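Local coordinates for protein malic enzyme (Entamoeba histolytica, PDB 3NV9) that probably catalyses the oxidative decarboxylation of malate to pyruvate with a nicotinamide cofactor, as malic enzymes do, at residues Leu298-Thr303 against Val330-Pro335; Glu337-Gly342 against Asn400-Ile405. One frame throughout, in Å; residues are numbered along the deposited sequence.

Overall arrangement
Both contacts belong to the Rossmann-type NAD-binding domain and follow one another in series along the chain, neither enclosing nor crossing the other. Coming from the N terminus, strand 297-300 leads into contact 1, which closes a loop carrying helix 311-315 and strand 322-325 and ties the end of strand 297-300 to 330-335. Helix 335-340 follows directly and opens contact 2, whose longer loop runs through strand 345-348 and helices 363-372 and 380-396 before 400-405 returns to the helix. Their centres lie about 13 Å apart, and Ile333 CG2 packs on Ala338 CB at 3.8 Å, joining the partly buried contact 1 to the surface contact 2.

Contact 1. Residues Leu298-Thr303 against Val330-Pro335; sequences LISLST and VPEIYP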
ATOM      1  N   LEU A 298      22.542  30.723   9.344  1.00 31.24           N
ATOM      2  CA  LEU A 298      22.355  30.731   7.906  1.00 30.26           C
ATOM      3  C   LEU A 298      21.754  29.387   7.627  1.00 30.65           C
ATOM      4  O   LEU A 298      22.353  28.333   7.998  1.00 29.65           O
ATOM      5  CB  LEU A 298      23.709  30.849   7.188  1.00 30.80           C
ATOM      6  CG  LEU A 298      23.784  30.721   5.648  1.00 29.26           C
ATOM      7  CD1 LEU A 298      22.638  31.460   5.025  1.00 29.94           C
ATOM      8  CD2 LEU A 298      25.148  31.248   5.078  1.00 29.97           C
ATOM      9  N   ILE A 299      20.582  29.415   6.998  1.00 29.45           N
ATOM     10  CA  ILE A 299      19.823  28.196   6.750  1.00 31.06           C
ATOM     11  C   ILE A 299      19.399  28.146   5.272  1.00 32.33           C
ATOM     12  O   ILE A 299      18.666  29.061   4.806  1.00 33.05           O
ATOM     13  CB  ILE A 299      18.566  28.104   7.684  1.00 30.36           C
ATOM     14  CG1 ILE A 299      18.954  28.015   9.163  1.00 31.22           C
ATOM     15  CG2 ILE A 299      17.720  26.936   7.332  1.00 29.40           C
ATOM     16  CD1 ILE A 299      17.715  27.812  10.113  1.00 31.15           C
ATOM     17  N   SER A 300      19.870  27.124   4.558  1.00 32.77           N
ATOM     18  CA  SER A 300      19.458  26.856   3.175  1.00 34.34           C
ATOM     19  C   SER A 300      18.921  25.435   2.935  1.00 35.48           C
ATOM     20  O   SER A 300      19.502  24.456   3.425  1.00 34.06           O
ATOM     21  CB  SER A 300      20.626  27.091   2.207  1.00 35.01           C
ATOM     22  OG  SER A 300      20.184  26.948   0.854  1.00 34.23           O
ATOM     23  N   LEU A 301      17.829  25.366   2.163  1.00 37.56           N
ATOM     24  CA  LEU A 301      17.265  24.141   1.577  1.00 40.25           C
ATOM     25  C   LEU A 301      16.744  24.484   0.175  1.00 42.39           C
ATOM     26  O   LEU A 301      15.534  24.467  -0.114  1.00 41.81           O
ATOM     27  CB  LEU A 301      16.135  23.546   2.427  1.00 40.24           C
ATOM     28  CG  LEU A 301      16.210  22.009   2.465  1.00 41.56           C
ATOM     29  CD1 LEU A 301      15.247  21.386   3.477  1.00 38.65           C
ATOM     30  CD2 LEU A 301      16.068  21.331   1.041  1.00 43.24           C
ATOM     31  N   SER A 302      17.696  24.824  -0.680  1.00 44.89           N
ATOM     32  CA  SER A 302      17.443  25.152  -2.055  1.00 47.65           C
ATOM     33  C   SER A 302      16.944  23.891  -2.745  1.00 48.53           C
ATOM     34  O   SER A 302      17.682  22.912  -2.855  1.00 50.07           O
ATOM     35  CB  SER A 302      18.762  25.655  -2.673  1.00 48.41           C
ATOM     36  OG  SER A 302      18.757  25.571  -4.093  1.00 50.94           O
ATOM     37  N   THR A 303      15.686  23.869  -3.161  1.00 49.54           N
ATOM     38  CA  THR A 303      15.197  22.761  -4.003  1.00 50.40           C
ATOM     39  C   THR A 303      14.406  23.326  -5.202  1.00 50.77           C
ATOM     40  O   THR A 303      13.507  24.150  -5.002  1.00 51.39           O
ATOM     41  CB  THR A 303      14.383  21.665  -3.172  1.00 50.65           C
ATOM     42  OG1 THR A 303      14.418  20.390  -3.834  1.00 51.06           O
ATOM     43  CG2 THR A 303      12.931  22.054  -2.941  1.00 50.53           C
ATOM     44  N   VAL A 330      23.429  16.559  -2.922  1.00 24.21           N
ATOM     45  CA  VAL A 330      24.630  17.344  -2.605  1.00 23.60           C
ATOM     46  C   VAL A 330      24.228  18.627  -1.872  1.00 22.77           C
ATOM     47  O   VAL A 330      23.448  19.396  -2.399  1.00 22.75           O
ATOM     48  CB  VAL A 330      25.405  17.696  -3.892  1.00 24.38           C
ATOM     49  CG1 VAL A 330      26.698  18.428  -3.547  1.00 24.87           C
ATOM     50  CG2 VAL A 330      25.688  16.457  -4.685  1.00 22.80           C
ATOM     51  N   PRO A 331      24.732  18.861  -0.646  1.00 22.55           N
ATOM     52  CA  PRO A 331      24.401  20.162  -0.030  1.00 23.26           C
ATOM     53  C   PRO A 331      25.004  21.394  -0.733  1.00 23.27           C
ATOM     54  O   PRO A 331      25.962  21.300  -1.504  1.00 22.89           O
ATOM     55  CB  PRO A 331      25.044  20.071   1.332  1.00 23.54           C
ATOM     56  CG  PRO A 331      26.247  19.212   1.068  1.00 24.28           C
ATOM     57  CD  PRO A 331      25.709  18.131   0.158  1.00 21.80           C
ATOM     58  N   GLU A 332      24.454  22.547  -0.420  1.00 23.62           N
ATOM     59  CA  GLU A 332      24.855  23.786  -1.061  1.00 24.47           C
ATOM     60  C   GLU A 332      26.364  24.037  -0.971  1.00 24.29           C
ATOM     61  O   GLU A 332      26.939  24.671  -1.843  1.00 25.54           O
ATOM     62  CB  GLU A 332      24.060  24.929  -0.436  1.00 23.67           C
ATOM     63  CG  GLU A 332      22.588  24.856  -0.773  1.00 22.14           C
ATOM     64  CD  GLU A 332      21.755  24.039   0.231  1.00 24.74           C
ATOM     65  OE1 GLU A 332      22.262  23.062   0.870  1.00 21.54           O
ATOM     66  OE2 GLU A 332      20.547  24.365   0.332  1.00 24.64           O
ATOM     67  N   ILE A 333      26.977  23.566   0.099  1.00 23.32           N
ATOM     68  CA  ILE A 333      28.391  23.648   0.278  1.00 24.31           C
ATOM     69  C   ILE A 333      28.728  22.453   1.161  1.00 24.65           C
ATOM     70  O   ILE A 333      27.921  22.069   1.991  1.00 24.71           O
ATOM     71  CB  ILE A 333      28.864  25.015   0.925  1.00 23.78           C
ATOM     72  CG1 ILE A 333      30.289  25.331   0.492  1.00 25.43           C
ATOM     73  CG2 ILE A 333      28.827  24.956   2.470  1.00 25.12           C
ATOM     74  CD1 ILE A 333      30.943  26.546   1.211  1.00 27.18           C
ATOM     75  N   TYR A 334      29.889  21.834   0.986  1.00 25.28           N
ATOM     76  CA  TYR A 334      30.202  20.678   1.827  1.00 26.03           C
ATOM     77  C   TYR A 334      30.707  21.140   3.198  1.00 26.63           C
ATOM     78  O   TYR A 334      31.281  22.214   3.317  1.00 27.39           O
ATOM     79  CB  TYR A 334      31.245  19.735   1.183  1.00 24.76           C
ATOM     80  CG  TYR A 334      30.740  18.836   0.059  1.00 24.24           C
ATOM     81  CD1 TYR A 334      31.152  19.055  -1.272  1.00 21.61           C
ATOM     82  CD2 TYR A 334      29.890  17.731   0.327  1.00 25.40           C
ATOM     83  CE1 TYR A 334      30.744  18.229  -2.307  1.00 19.95           C
ATOM     84  CE2 TYR A 334      29.453  16.868  -0.707  1.00 22.02           C
ATOM     85  CZ  TYR A 334      29.898  17.137  -2.021  1.00 22.72           C
ATOM     86  OH  TYR A 334      29.535  16.319  -3.041  1.00 22.64           O
ATOM     87  N   PRO A 335      30.482  20.323   4.234  1.00 27.23           N
ATOM     88  CA  PRO A 335      30.922  20.645   5.604  1.00 27.20           C
ATOM     89  C   PRO A 335      32.377  21.118   5.701  1.00 27.19           C
ATOM     90  O   PRO A 335      32.629  22.125   6.367  1.00 28.42           O
ATOM     91  CB  PRO A 335      30.734  19.307   6.360  1.00 26.51           C
ATOM     92  CG  PRO A 335      29.541  18.646   5.637  1.00 27.54           C
ATOM     93  CD  PRO A 335      29.550  19.172   4.191  1.00 27.16           C
TER
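Glu332 sends one carboxylate oxygen, OE2, into the turn where strand 297-300 ends, and Ser300 and Ser302 hold it there. The hydroxyl OG of Ser300 donates to Glu332 OE2 at 2.7 Å, coming from above the carboxylate plane, about 45° out of it. The backbone N-H of Ser302 reaches the same Glu332 OE2 at 3.1 Å in a nearly straight bond (165° at the hydrogen), almost in line with the C-O bond and leaning to the opposite face. The CB methylenes of the two serines line the approach, Ser300 CB at 3.3 Å and Ser302 CB at 3.7 Å from Glu332 OE2. The Glu332 chain gets there by a bend in its middle (chi2 90°), which swings the carboxylate across to the strand. In the next shell, Glu332 OE1 takes the N-H of Ala327, just past strand 322-325, and the Glu332 side chain rests on Cys325 and Val309. Ser300 OG is also hydrogen-bonded to Ile225 O at the end of strand 222-225, while Ser302 OG makes a weak bond to Gly305 O. Three neighbouring parallel strands, 222-225, 297-300 and 322-325, are thus linked at their C-terminal ends, the edge of a Rossmann sheet where the dinucleotide normally binds. Donors on both oxygens are consistent with a buried carboxylate held in one rotation; with a single proton, Ser300 OG can serve only one of Glu332 OE2 and Ile225 O as a full donor at a time, so the two probably compete for it.

Contact 2. Residues Glu337-Gly342 against Asn400-Ile405; sequences EAKEAG and NPDNII
The flat carboxylate of Asp402 meets the ammonium of Lys339 with one of its two oxygens, OD1, so the pairing is one-pronged. Lys339 NZ stands 3.1 Å from Asp402 OD1, a salt bridge whose hydrogen bond is weak, and the two side chains meet at a slant. The contact joins the end of helix 335-340, which closes in a Schellman motif at Gly342, to the type I beta turn Asn400-Asn403, at the surface of the Rossmann-type domain. Gly342 N bonds back to Lys339 O at 2.9 Å, and Asn403 N to Asn400 O at 2.7 Å, so each partner sits on a backbone that is itself internally bonded. The backbones come no closer than 11.1 Å, from Lys339 CA to Pro401 CA, and the Lys339 chain, bent at chi2 (-85°) and again at chi4 (78°), carries NZ across to Asp402 OD1. The Lys339 side chain touches Val346 of strand 345-348, while Pro401 packs on Tyr344 just before that strand. Asn355 hydrogen-bonds to Pro401 O through ND2 and to Ile404 N through OD1, in the turn and just after it. A water adds a second bridge beside the charged pair: it accepts from Lys339 NZ at 2.9 Å and probably donates to Pro401 O at 3.1 Å.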
ATOM      1  N   GLU A 337      34.224  22.575   3.593  1.00 29.12           N
ATOM      2  CA  GLU A 337      34.354  23.927   2.953  1.00 30.16           C
ATOM      3  C   GLU A 337      33.807  24.960   3.906  1.00 31.41           C
ATOM      4  O   GLU A 337      34.439  25.984   4.091  1.00 31.22           O
ATOM      5  CB  GLU A 337      33.580  24.060   1.644  1.00 28.71           C
ATOM      6  CG  GLU A 337      33.975  23.090   0.573  1.00 27.12           C
ATOM      7  CD  GLU A 337      33.161  23.302  -0.691  1.00 30.34           C
ATOM      8  OE1 GLU A 337      32.114  22.601  -0.833  1.00 28.19           O
ATOM      9  OE2 GLU A 337      33.545  24.186  -1.520  1.00 28.88           O
ATOM     10  N   ALA A 338      32.626  24.678   4.499  1.00 32.02           N
ATOM     11  CA  ALA A 338      32.026  25.553   5.530  1.00 33.11           C
ATOM     12  C   ALA A 338      32.882  25.681   6.809  1.00 33.66           C
ATOM     13  O   ALA A 338      32.965  26.758   7.387  1.00 34.99           O
ATOM     14  CB  ALA A 338      30.557  25.133   5.873  1.00 32.50           C
ATOM     15  N   LYS A 339      33.535  24.600   7.222  1.00 34.92           N
ATOM     16  CA  LYS A 339      34.464  24.642   8.375  1.00 35.42           C
ATOM     17  C   LYS A 339      35.708  25.509   8.084  1.00 36.09           C
ATOM     18  O   LYS A 339      36.104  26.351   8.899  1.00 35.75           O
ATOM     19  CB  LYS A 339      34.859  23.228   8.812  1.00 34.81           C
ATOM     20  CG  LYS A 339      33.773  22.470   9.596  1.00 36.17           C
ATOM     21  CD  LYS A 339      33.783  22.801  11.101  1.00 40.67           C
ATOM     22  CE  LYS A 339      32.459  22.380  11.783  1.00 38.44           C
ATOM     23  NZ  LYS A 339      32.439  20.895  12.037  1.00 39.57           N
ATOM     24  N   GLU A 340      36.308  25.300   6.908  1.00 36.93           N
ATOM     25  CA  GLU A 340      37.481  26.032   6.480  1.00 36.62           C
ATOM     26  C   GLU A 340      37.160  27.499   6.476  1.00 35.82           C
ATOM     27  O   GLU A 340      38.010  28.291   6.758  1.00 36.93           O
ATOM     28  CB  GLU A 340      37.847  25.629   5.055  1.00 37.74           C
ATOM     29  CG  GLU A 340      38.765  24.444   4.972  1.00 40.74           C
ATOM     30  CD  GLU A 340      39.053  23.992   3.545  1.00 44.90           C
ATOM     31  OE1 GLU A 340      38.323  24.412   2.570  1.00 43.68           O
ATOM     32  OE2 GLU A 340      40.023  23.186   3.431  1.00 46.73           O
ATOM     33  N   ALA A 341      35.930  27.851   6.118  1.00 34.58           N
ATOM     34  CA  ALA A 341      35.493  29.241   6.111  1.00 32.96           C
ATOM     35  C   ALA A 341      35.044  29.816   7.480  1.00 32.88           C
ATOM     36  O   ALA A 341      34.574  30.945   7.536  1.00 32.31           O
ATOM     37  CB  ALA A 341      34.391  29.425   5.075  1.00 32.12           C
ATOM     38  N   GLY A 342      35.125  29.022   8.551  1.00 32.83           N
ATOM     39  CA  GLY A 342      34.893  29.510   9.911  1.00 33.14           C
ATOM     40  C   GLY A 342      33.636  29.029  10.614  1.00 33.11           C
ATOM     41  O   GLY A 342      33.353  29.461  11.724  1.00 33.95           O
ATOM     42  N   ASN A 400      27.373  18.196  20.985  1.00 29.11           N
ATOM     43  CA  ASN A 400      28.624  18.859  20.713  1.00 29.61           C
ATOM     44  C   ASN A 400      28.587  19.361  19.268  1.00 29.87           C
ATOM     45  O   ASN A 400      27.690  18.968  18.529  1.00 31.01           O
ATOM     46  CB  ASN A 400      29.819  17.958  21.048  1.00 29.32           C
ATOM     47  CG  ASN A 400      29.972  16.757  20.107  1.00 31.69           C
ATOM     48  OD1 ASN A 400      29.792  15.616  20.527  1.00 35.89           O
ATOM     49  ND2 ASN A 400      30.360  16.995  18.872  1.00 27.83           N
ATOM     50  N   PRO A 401      29.512  20.261  18.866  1.00 29.86           N
ATOM     51  CA  PRO A 401      29.430  20.855  17.545  1.00 29.84           C
ATOM     52  C   PRO A 401      29.256  19.823  16.426  1.00 29.91           C
ATOM     53  O   PRO A 401      28.601  20.122  15.436  1.00 31.10           O
ATOM     54  CB  PRO A 401      30.789  21.562  17.403  1.00 30.18           C
ATOM     55  CG  PRO A 401      31.156  21.929  18.793  1.00 29.83           C
ATOM     56  CD  PRO A 401      30.704  20.744  19.594  1.00 29.95           C
ATOM     57  N   ASP A 402      29.825  18.635  16.582  1.00 29.25           N
ATOM     58  CA  ASP A 402      29.656  17.584  15.610  1.00 30.37           C
ATOM     59  C   ASP A 402      28.557  16.580  15.902  1.00 29.41           C
ATOM     60  O   ASP A 402      28.489  15.533  15.260  1.00 28.97           O
ATOM     61  CB  ASP A 402      30.948  16.819  15.408  1.00 30.71           C
ATOM     62  CG  ASP A 402      32.041  17.685  14.819  1.00 35.44           C
ATOM     63  OD1 ASP A 402      31.782  18.572  13.953  1.00 36.92           O
ATOM     64  OD2 ASP A 402      33.183  17.463  15.257  1.00 44.04           O
ATOM     65  N   ASN A 403      27.705  16.880  16.871  1.00 28.54           N
ATOM     66  CA  ASN A 403      26.571  16.015  17.089  1.00 28.14           C
ATOM     67  C   ASN A 403      25.504  16.778  17.840  1.00 27.75           C
ATOM     68  O   ASN A 403      25.473  16.725  19.073  1.00 27.31           O
ATOM     69  CB  ASN A 403      26.986  14.754  17.816  1.00 27.46           C
ATOM     70  CG  ASN A 403      25.854  13.752  17.876  1.00 30.57           C
ATOM     71  OD1 ASN A 403      24.684  14.130  17.740  1.00 27.09           O
ATOM     72  ND2 ASN A 403      26.185  12.461  18.052  1.00 30.68           N
ATOM     73  N   ILE A 404      24.634  17.476  17.091  1.00 25.72           N
ATOM     74  CA  ILE A 404      23.664  18.430  17.670  1.00 25.04           C
ATOM     75  C   ILE A 404      22.216  17.914  17.762  1.00 25.48           C
ATOM     76  O   ILE A 404      21.344  18.613  18.291  1.00 24.79           O
ATOM     77  CB  ILE A 404      23.612  19.756  16.850  1.00 25.14           C
ATOM     78  CG1 ILE A 404      23.009  19.520  15.444  1.00 23.39           C
ATOM     79  CG2 ILE A 404      25.040  20.429  16.725  1.00 21.90           C
ATOM     80  CD1 ILE A 404      22.844  20.851  14.650  1.00 22.35           C
ATOM     81  N   ILE A 405      21.962  16.706  17.261  1.00 24.40           N
ATOM     82  CA  ILE A 405      20.567  16.291  16.967  1.00 24.44           C
ATOM     83  C   ILE A 405      20.511  14.771  17.057  1.00 23.43           C
ATOM     84  O   ILE A 405      21.498  14.117  16.851  1.00 24.94           O
ATOM     85  CB  ILE A 405      20.173  16.745  15.513  1.00 23.54           C
ATOM     86  CG1 ILE A 405      18.698  16.521  15.206  1.00 24.53           C
ATOM     87  CG2 ILE A 405      20.980  15.979  14.470  1.00 25.03           C
ATOM     88  CD1 ILE A 405      18.135  17.515  14.180  1.00 26.52           C
TER
HETATM   89  O   HOH W   1      29.634  20.719  12.560  1.00 31.10           O